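Local coordinates for protein lysine/ornithine decarboxylase (PDB 2PLJ) that decarboxylates lysine and ornithine, probably to cadaverine and putrescine, as a pyridoxal-phosphate enzyme with a beta/alpha barrel and a second, beta-barrel domain, at residues Thr231-Met236 / Leu278-Glu283; Val149-Asn154 / Lys185-Ser190; His23-Phe28 / Glu51-Pro56. One frame throughout, in Å; residues are numbered along the deposited sequence.

Overall arrangement
Contact 3 comes first along the chain, then contact 2, then contact 1, with no overlap between them. Contacts 1 and 2 belong to the beta/alpha barrel that binds the pyridoxal cofactor. Their centres lie about 20 Å apart, and helix 191-203, which follows the loop of contact 2, also packs against helix 223-241 of contact 1. Contact 3 lies on the opposite side of the chain's centre, about 42 Å from contact 2 and 48 Å from contact 1 between centres, where the N-terminal strand joins the mixed sheet. The three therefore sample the outer wall of the barrel, its boundary with the second subunit, and the other domain.

Contact 1: residues Thr231-Met236 / Leu278-Glu283; sequences TCRHVM and LSLLPE
The carbonyl oxygen of Leu280 is met by the aliphatic part of Arg233: CD of Arg233 lies 3.3 Å from O of Leu280, a close CH...O approach; no hydrogen bond joins 231-236 to 278-283. Arg233 sends CG anti to its own nitrogen (chi1 -180°) and then bends at chi3 (49°), which lays the guanidinium beside Leu280. There CB of Leu280 sits over one face of the group, 3.7 Å from NE of Arg233, and the CD1 methyl of Leu280 comes within 4.0 Å of NH2 of Arg233. NH1 points elsewhere, into a salt bridge with Glu237 one turn further along the same helix.

Deeper in, one methyl of Leu281 serves both residues of the helix. CD2 of Leu281 rests 4.0 Å from CB of Arg233 and 4.2 Å from the sulfur SD of Met236, touching both residues, which stand three positions apart on the helix. Leu281 and Met236 then continue inward to barrel strands, touching Leu250 and Leu211 respectively. A type I turn from Leu278 to Leu281, closed by Leu281 N to Leu278 O at 3.0 Å, follows helix 267-278 and presents Leu280 and Leu281 to helix 223-241. The turn is thus joined to that helix by van der Waals packing, while the charge of Arg233 is met by Glu237 on the same helix.

Contact 2: residues Val149-Asn154 / Lys185-Ser190; sequences VVDNLN and KKFGCS
CG of Asp151 stands between the backbone N and the carbonyl carbon (chi1 75°), and SG of Cys189 takes the same position in its own residue; the Asp151 carboxylate then faces the backbone of Phe187 and Gly188. OD2 of Asp151 takes the N-H of Gly188 at 2.7 Å, an almost straight bond (174°) that arrives on the anti side and 25° out of the carboxylate plane. The same oxygen lies at the edge of the Phe187 ring, near its plane, and 3.6 Å from CB of Phe187. A water gives OD2 of Asp151 a second bond, at 2.8 Å, and reaches the carbonyl O of Lys186 only weakly. Asn152 holds the other oxygen: its ND2 meets OD1 of Asp151 at 3.0 Å in a bent bond, the acceptor tilted from the Asn152 amide plane, while its OD1 caps the helix that starts at Leu153.

Further along, CB of Cys189 packs 3.3 Å from the main-chain O of Asp151. Lys186 CG stands over the centre of one face of the Phe187 ring, whose side chain is about 6 Å from the bound cofactor-putrescine adduct. Tyr319 and Arg312 of the second subunit bond to the carbonyls of Lys186 and Gly188. Held through both oxygens, the carboxylate is fixed in orientation and ties the end of strand 147-150 to a loop that runs near the bound adduct and touches the second subunit.

Contact 3: residues His23-Phe28 / Glu51-Pro56; sequences HSQSIF and EQFGAP
The Phe53 ring has CD1 of Ile27 at its edge, near its plane, while the amide of Gln25 comes in obliquely, its plane turned 64° from that of the ring. Over the centre of one face stands CG of Gln52, the chain neighbour of Phe53, 3.4 Å above the plane. All three outer atoms of the Gln25 amide are close: OE1 and CD of Gln25 are each 3.4 Å from CE2 of Phe53, and NE2 of Gln25 is 3.5 Å from CD2 of Phe53. On the neighbouring part of the rim, CD1 of Ile27 approaches CE1 of Phe53 to 3.9 Å, and CG1 of Ile27 lies 4.1 Å from CZ of Phe53.

With CG of Gln25 in the position between N and C (chi1 63°), the extended chain carries the amide across to the ring. No hydrogen bond joins the two segments; NE2 of Gln25 instead bonds OE1 of Gln403, which anchors the amide beside the aromatic carbons. The backbones stay well apart, with CA of Gln25 9.8 Å from CA of Phe53, and side chains alone bridge the gap.

Gly54, at positive phi, ends helix 40-53, and the chain continues to the cis peptide between Ala55 and Pro56. Strand 24-26 pairs in parallel with strand 403-407, which in turn pairs with strand 57-61; the ring thus packs the helix's C-terminal end against the N-terminal strand of that mixed sheet.

Contact 1: residues Thr231-Met236 / Leu278-Glu283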
loop_
_atom_site.group_PDB
_atom_site.type_symbol
_atom_site.label_atom_id
_atom_site.label_comp_id
_atom_site.label_asym_id
_atom_site.label_seq_id
_atom_site.Cartn_x
_atom_site.Cartn_y
_atom_site.Cartn_z
ATOM N N THR A 231 -29.986 -19.648 -5.152
ATOM C CA THR A 231 -29.969 -19.175 -6.538
ATOM C C THR A 231 -29.150 -20.079 -7.458
ATOM O O THR A 231 -29.621 -20.469 -8.537
ATOM C CB THR A 231 -29.547 -17.717 -6.629
ATOM O OG1 THR A 231 -30.577 -16.930 -6.015
ATOM C CG2 THR A 231 -29.428 -17.276 -8.094
ATOM N N CYS A 232 -27.962 -20.462 -6.991
ATOM C CA CYS A 232 -27.129 -21.403 -7.723
ATOM C C CYS A 232 -27.847 -22.733 -7.952
ATOM O O CYS A 232 -27.766 -23.294 -9.053
ATOM C CB CYS A 232 -25.789 -21.604 -7.015
ATOM S SG CYS A 232 -24.813 -20.098 -7.166
ATOM N N ARG A 233 -28.534 -23.230 -6.923
ATOM C CA ARG A 233 -29.293 -24.476 -7.041
ATOM C C ARG A 233 -30.349 -24.378 -8.146
ATOM O O ARG A 233 -30.504 -25.301 -8.944
ATOM C CB ARG A 233 -29.948 -24.858 -5.715
ATOM C CG ARG A 233 -30.745 -26.170 -5.798
ATOM C CD ARG A 233 -31.170 -26.654 -4.423
ATOM N NE ARG A 233 -31.796 -25.590 -3.646
ATOM C CZ ARG A 233 -33.079 -25.233 -3.759
ATOM N NH1 ARG A 233 -33.886 -25.853 -4.621
ATOM N NH2 ARG A 233 -33.561 -24.257 -3.005
ATOM N N HIS A 234 -31.059 -23.254 -8.181
ATOM C CA HIS A 234 -32.064 -23.030 -9.218
ATOM C C HIS A 234 -31.414 -22.931 -10.599
ATOM O O HIS A 234 -31.968 -23.441 -11.573
ATOM C CB HIS A 234 -32.938 -21.821 -8.884
ATOM C CG HIS A 234 -33.760 -22.005 -7.643
ATOM N ND1 HIS A 234 -34.515 -23.138 -7.403
ATOM C CD2 HIS A 234 -33.953 -21.195 -6.577
ATOM C CE1 HIS A 234 -35.117 -23.022 -6.232
ATOM N NE2 HIS A 234 -34.782 -21.857 -5.706
ATOM N N VAL A 235 -30.228 -22.320 -10.679
ATOM C CA VAL A 235 -29.521 -22.243 -11.954
ATOM C C VAL A 235 -29.131 -23.650 -12.421
ATOM O O VAL A 235 -29.282 -23.972 -13.599
ATOM C CB VAL A 235 -28.299 -21.297 -11.904
ATOM C CG1 VAL A 235 -27.443 -21.452 -13.150
ATOM C CG2 VAL A 235 -28.759 -19.834 -11.711
ATOM N N MET A 236 -28.644 -24.487 -11.498
ATOM C CA MET A 236 -28.281 -25.858 -11.844
ATOM C C MET A 236 -29.466 -26.638 -12.379
ATOM O O MET A 236 -29.327 -27.406 -13.332
ATOM C CB MET A 236 -27.690 -26.575 -10.644
ATOM C CG MET A 236 -26.336 -26.038 -10.312
ATOM S SD MET A 236 -25.714 -26.641 -8.731
ATOM C CE MET A 236 -23.951 -26.540 -9.001
ATOM N N LEU A 278 -27.061 -26.066 1.656
ATOM C CA LEU A 278 -26.284 -26.991 0.846
ATOM C C LEU A 278 -26.935 -28.350 0.735
ATOM O O LEU A 278 -26.833 -29.021 -0.307
ATOM C CB LEU A 278 -24.874 -27.146 1.450
ATOM C CG LEU A 278 -23.961 -25.919 1.311
ATOM C CD1 LEU A 278 -22.635 -26.169 2.031
ATOM C CD2 LEU A 278 -23.699 -25.602 -0.168
ATOM N N SER A 279 -27.596 -28.749 1.814
ATOM C CA SER A 279 -28.297 -30.035 1.892
ATOM C C SER A 279 -29.406 -30.175 0.834
ATOM O O SER A 279 -29.859 -31.293 0.523
ATOM C CB SER A 279 -28.840 -30.253 3.305
ATOM O OG SER A 279 -30.124 -29.677 3.463
ATOM N N LEU A 280 -29.862 -29.049 0.289
ATOM C CA LEU A 280 -30.926 -29.088 -0.724
ATOM C C LEU A 280 -30.389 -29.399 -2.117
ATOM O O LEU A 280 -31.174 -29.698 -3.026
ATOM C CB LEU A 280 -31.737 -27.794 -0.731
ATOM C CG LEU A 280 -32.503 -27.506 0.567
ATOM C CD1 LEU A 280 -33.183 -26.133 0.520
ATOM C CD2 LEU A 280 -33.524 -28.604 0.867
ATOM N N LEU A 281 -29.058 -29.324 -2.277
ATOM C CA LEU A 281 -28.413 -29.635 -3.559
ATOM C C LEU A 281 -28.554 -31.123 -3.902
ATOM O O LEU A 281 -28.661 -31.953 -2.996
ATOM C CB LEU A 281 -26.925 -29.248 -3.549
ATOM C CG LEU A 281 -26.551 -27.761 -3.424
ATOM C CD1 LEU A 281 -25.106 -27.633 -2.948
ATOM C CD2 LEU A 281 -26.759 -27.003 -4.727
ATOM N N PRO A 282 -28.548 -31.460 -5.208
ATOM C CA PRO A 282 -28.475 -32.867 -5.616
ATOM C C PRO A 282 -27.243 -33.530 -4.998
ATOM O O PRO A 282 -26.206 -32.868 -4.761
ATOM C CB PRO A 282 -28.297 -32.795 -7.135
ATOM C CG PRO A 282 -28.816 -31.499 -7.525
ATOM C CD PRO A 282 -28.581 -30.557 -6.368
ATOM N N GLU A 283 -27.362 -34.833 -4.746
ATOM C CA GLU A 283 -26.283 -35.595 -4.112
ATOM C C GLU A 283 -25.063 -35.657 -5.028
ATOM O O GLU A 283 -23.961 -35.866 -4.552
ATOM C CB GLU A 283 -26.744 -37.023 -3.772
ATOM C CG GLU A 283 -28.094 -37.109 -3.061
ATOM C CD GLU A 283 -29.280 -37.270 -4.018
ATOM O OE1 GLU A 283 -29.525 -36.378 -4.875
ATOM O OE2 GLU A 283 -29.995 -38.299 -3.896
#

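Contact 2: residues Val149-Asn154 / Lys185-Ser190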
loop_
_atom_site.group_PDB
_atom_site.type_symbol
_atom_site.label_atom_id
_atom_site.label_comp_id
_atom_site.label_asym_id
_atom_site.label_seq_id
_atom_site.Cartn_x
_atom_site.Cartn_y
_atom_site.Cartn_z
ATOM N N VAL A 149 -12.094 -19.591 -13.590
ATOM C CA VAL A 149 -13.395 -18.950 -13.414
ATOM C C VAL A 149 -13.662 -18.029 -14.597
ATOM O O VAL A 149 -12.735 -17.335 -15.079
ATOM C CB VAL A 149 -13.404 -18.097 -12.093
ATOM C CG1 VAL A 149 -14.576 -17.060 -12.092
ATOM C CG2 VAL A 149 -13.402 -18.994 -10.835
ATOM N N VAL A 150 -14.915 -17.991 -15.044
ATOM C CA VAL A 150 -15.367 -16.966 -15.982
ATOM C C VAL A 150 -16.642 -16.334 -15.469
ATOM O O VAL A 150 -17.423 -16.992 -14.782
ATOM C CB VAL A 150 -15.558 -17.511 -17.417
ATOM C CG1 VAL A 150 -14.226 -18.056 -17.948
ATOM C CG2 VAL A 150 -16.671 -18.575 -17.475
ATOM N N ASP A 151 -16.847 -15.066 -15.800
ATOM C CA ASP A 151 -18.129 -14.412 -15.507
ATOM C C ASP A 151 -18.684 -13.618 -16.694
ATOM O O ASP A 151 -19.641 -12.829 -16.550
ATOM C CB ASP A 151 -18.007 -13.562 -14.235
ATOM C CG ASP A 151 -17.242 -12.241 -14.451
ATOM O OD1 ASP A 151 -16.829 -11.921 -15.602
ATOM O OD2 ASP A 151 -17.075 -11.525 -13.437
ATOM N N ASN A 152 -18.102 -13.831 -17.869
ATOM C CA ASN A 152 -18.577 -13.154 -19.055
ATOM C C ASN A 152 -18.112 -13.853 -20.341
ATOM O O ASN A 152 -17.190 -14.688 -20.315
ATOM C CB ASN A 152 -18.219 -11.649 -19.003
ATOM C CG ASN A 152 -16.752 -11.386 -19.289
ATOM O OD1 ASN A 152 -16.316 -11.530 -20.432
ATOM N ND2 ASN A 152 -15.994 -10.966 -18.269
ATOM N N LEU A 153 -18.768 -13.516 -21.450
ATOM C CA LEU A 153 -18.516 -14.178 -22.719
ATOM C C LEU A 153 -17.146 -13.844 -23.313
ATOM O O LEU A 153 -16.552 -14.684 -24.013
ATOM C CB LEU A 153 -19.648 -13.881 -23.712
ATOM C CG LEU A 153 -20.971 -14.610 -23.398
ATOM C CD1 LEU A 153 -22.134 -14.118 -24.304
ATOM C CD2 LEU A 153 -20.834 -16.142 -23.515
ATOM N N ASN A 154 -16.657 -12.636 -23.041
ATOM C CA ASN A 154 -15.334 -12.192 -23.496
ATOM C C ASN A 154 -14.266 -13.099 -22.869
ATOM O O ASN A 154 -13.355 -13.571 -23.537
ATOM C CB ASN A 154 -15.143 -10.724 -23.109
ATOM C CG ASN A 154 -13.760 -10.174 -23.453
ATOM O OD1 ASN A 154 -12.774 -10.413 -22.738
ATOM N ND2 ASN A 154 -13.701 -9.350 -24.504
ATOM N N LYS A 185 -19.975 -4.337 -6.512
ATOM C CA LYS A 185 -19.447 -5.640 -6.934
ATOM C C LYS A 185 -18.750 -5.485 -8.307
ATOM O O LYS A 185 -19.208 -4.767 -9.195
ATOM C CB LYS A 185 -20.527 -6.741 -6.970
ATOM C CG LYS A 185 -21.126 -7.159 -5.611
ATOM C CD LYS A 185 -20.038 -7.596 -4.637
ATOM C CE LYS A 185 -20.542 -7.869 -3.215
ATOM N NZ LYS A 185 -19.339 -7.913 -2.291
ATOM N N LYS A 186 -17.638 -6.178 -8.449
ATOM C CA LYS A 186 -16.736 -6.018 -9.566
ATOM C C LYS A 186 -16.802 -7.263 -10.477
ATOM O O LYS A 186 -16.523 -7.188 -11.688
ATOM C CB LYS A 186 -15.353 -5.779 -8.957
ATOM C CG LYS A 186 -14.158 -5.953 -9.812
ATOM C CD LYS A 186 -12.972 -5.377 -9.029
ATOM C CE LYS A 186 -11.690 -5.582 -9.752
ATOM N NZ LYS A 186 -10.629 -4.868 -9.021
ATOM N N PHE A 187 -17.238 -8.379 -9.893
ATOM C CA PHE A 187 -17.228 -9.669 -10.604
ATOM C C PHE A 187 -18.542 -10.414 -10.439
ATOM O O PHE A 187 -19.331 -10.133 -9.520
ATOM C CB PHE A 187 -16.146 -10.602 -10.076
ATOM C CG PHE A 187 -14.751 -10.048 -10.149
ATOM C CD1 PHE A 187 -14.130 -9.801 -11.379
ATOM C CD2 PHE A 187 -14.033 -9.865 -8.969
ATOM C CE1 PHE A 187 -12.806 -9.305 -11.418
ATOM C CE2 PHE A 187 -12.704 -9.361 -8.996
ATOM C CZ PHE A 187 -12.097 -9.096 -10.210
ATOM N N GLY A 188 -18.760 -11.372 -11.332
ATOM C CA GLY A 188 -19.913 -12.256 -11.233
ATOM C C GLY A 188 -21.044 -11.821 -12.150
ATOM O O GLY A 188 -21.342 -10.623 -12.256
ATOM N N CYS A 189 -21.649 -12.793 -12.831
ATOM C CA CYS A 189 -22.744 -12.476 -13.772
ATOM C C CYS A 189 -24.102 -12.753 -13.141
ATOM O O CYS A 189 -24.192 -13.341 -12.058
ATOM C CB CYS A 189 -22.596 -13.279 -15.066
ATOM S SG CYS A 189 -22.705 -15.033 -14.808
ATOM N N SER A 190 -25.166 -12.349 -13.835
ATOM C CA SER A 190 -26.516 -12.651 -13.382
ATOM C C SER A 190 -26.825 -14.122 -13.661
ATOM O O SER A 190 -26.208 -14.733 -14.539
ATOM C CB SER A 190 -27.549 -11.772 -14.124
ATOM O OG SER A 190 -27.595 -12.095 -15.500
HETATM O O HOH W 1 -17.612 -9.000 -14.463
#

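Contact 3: residues His23-Phe28 / Glu51-Pro56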
loop_
_atom_site.group_PDB
_atom_site.type_symbol
_atom_site.label_atom_id
_atom_site.label_comp_id
_atom_site.label_asym_id
_atom_site.label_seq_id
_atom_site.Cartn_x
_atom_site.Cartn_y
_atom_site.Cartn_z
ATOM N N HIS A 23 11.608 -10.965 3.627
ATOM C CA HIS A 23 11.026 -10.366 4.864
ATOM C C HIS A 23 10.541 -11.438 5.876
ATOM O O HIS A 23 9.620 -11.201 6.647
ATOM C CB HIS A 23 9.851 -9.440 4.508
ATOM C CG HIS A 23 10.200 -8.354 3.536
ATOM N ND1 HIS A 23 9.769 -8.358 2.226
ATOM C CD2 HIS A 23 10.934 -7.227 3.685
ATOM C CE1 HIS A 23 10.233 -7.286 1.607
ATOM N NE2 HIS A 23 10.940 -6.581 2.473
ATOM N N SER A 24 11.148 -12.619 5.862
ATOM C CA SER A 24 10.672 -13.690 6.740
ATOM C C SER A 24 11.740 -14.715 7.090
ATOM O O SER A 24 12.627 -15.007 6.282
ATOM C CB SER A 24 9.461 -14.424 6.125
ATOM O OG SER A 24 8.814 -15.279 7.085
ATOM N N GLN A 25 11.643 -15.258 8.293
ATOM C CA GLN A 25 12.428 -16.468 8.643
ATOM C C GLN A 25 11.676 -17.352 9.614
ATOM O O GLN A 25 10.702 -16.915 10.227
ATOM C CB GLN A 25 13.795 -16.114 9.222
ATOM C CG GLN A 25 13.761 -15.340 10.546
ATOM C CD GLN A 25 15.196 -15.038 11.033
ATOM O OE1 GLN A 25 15.916 -15.940 11.446
ATOM N NE2 GLN A 25 15.608 -13.781 10.944
ATOM N N SER A 26 12.141 -18.591 9.744
ATOM C CA SER A 26 11.491 -19.577 10.604
ATOM C C SER A 26 12.298 -19.937 11.838
ATOM O O SER A 26 13.539 -20.011 11.765
ATOM C CB SER A 26 11.218 -20.845 9.802
ATOM O OG SER A 26 10.227 -20.630 8.800
ATOM N N ILE A 27 11.606 -20.153 12.959
ATOM C CA ILE A 27 12.221 -20.764 14.145
ATOM C C ILE A 27 11.825 -22.222 14.126
ATOM O O ILE A 27 10.657 -22.559 14.369
ATOM C CB ILE A 27 11.797 -20.119 15.495
ATOM C CG1 ILE A 27 12.223 -18.647 15.540
ATOM C CG2 ILE A 27 12.388 -20.925 16.690
ATOM C CD1 ILE A 27 11.738 -17.867 16.792
ATOM N N PHE A 28 12.794 -23.081 13.805
ATOM C CA PHE A 28 12.566 -24.518 13.771
ATOM C C PHE A 28 13.085 -25.158 15.060
ATOM O O PHE A 28 12.790 -26.316 15.361
ATOM C CB PHE A 28 13.291 -25.127 12.577
ATOM C CG PHE A 28 12.693 -24.773 11.250
ATOM C CD1 PHE A 28 11.422 -25.262 10.886
ATOM C CD2 PHE A 28 13.401 -23.989 10.335
ATOM C CE1 PHE A 28 10.871 -24.951 9.622
ATOM C CE2 PHE A 28 12.874 -23.684 9.073
ATOM C CZ PHE A 28 11.592 -24.142 8.719
ATOM N N GLU A 51 14.447 -8.875 20.966
ATOM C CA GLU A 51 15.867 -8.958 21.355
ATOM C C GLU A 51 16.678 -9.691 20.282
ATOM O O GLU A 51 17.765 -9.261 19.923
ATOM C CB GLU A 51 16.015 -9.687 22.683
ATOM C CG GLU A 51 17.469 -9.962 23.081
ATOM C CD GLU A 51 17.651 -10.044 24.567
ATOM O OE1 GLU A 51 16.891 -9.354 25.286
ATOM O OE2 GLU A 51 18.570 -10.777 25.020
ATOM N N GLN A 52 16.113 -10.771 19.756
ATOM C CA GLN A 52 16.796 -11.591 18.764
ATOM C C GLN A 52 16.792 -10.968 17.363
ATOM O O GLN A 52 17.845 -10.905 16.714
ATOM C CB GLN A 52 16.208 -13.011 18.759
ATOM C CG GLN A 52 16.717 -13.938 17.655
ATOM C CD GLN A 52 18.119 -14.479 17.901
ATOM O OE1 GLN A 52 18.671 -14.367 18.998
ATOM N NE2 GLN A 52 18.697 -15.090 16.866
ATOM N N PHE A 53 15.620 -10.490 16.921
ATOM C CA PHE A 53 15.407 -10.113 15.524
ATOM C C PHE A 53 15.225 -8.625 15.300
ATOM O O PHE A 53 15.419 -8.155 14.177
ATOM C CB PHE A 53 14.168 -10.834 14.952
ATOM C CG PHE A 53 14.226 -12.331 15.057
ATOM C CD1 PHE A 53 13.396 -12.997 15.943
ATOM C CD2 PHE A 53 15.129 -13.071 14.300
ATOM C CE1 PHE A 53 13.432 -14.374 16.067
ATOM C CE2 PHE A 53 15.171 -14.453 14.405
ATOM C CZ PHE A 53 14.330 -15.107 15.292
ATOM N N GLY A 54 14.858 -7.886 16.347
ATOM C CA GLY A 54 14.640 -6.443 16.216
ATOM C C GLY A 54 13.256 -6.167 15.636
ATOM O O GLY A 54 12.678 -7.008 14.946
ATOM N N ALA A 55 12.754 -4.979 15.891
ATOM C CA ALA A 55 11.398 -4.582 15.504
ATOM C C ALA A 55 11.406 -3.742 14.225
ATOM O O ALA A 55 12.421 -3.134 13.896
ATOM C CB ALA A 55 10.748 -3.806 16.664
ATOM N N PRO A 56 10.278 -3.675 13.508
ATOM C CA PRO A 56 9.014 -4.366 13.808
ATOM C C PRO A 56 8.980 -5.816 13.299
ATOM O O PRO A 56 9.735 -6.180 12.386
ATOM C CB PRO A 56 7.964 -3.520 13.065
ATOM C CG PRO A 56 8.701 -2.962 11.882
ATOM C CD PRO A 56 10.184 -2.860 12.281
#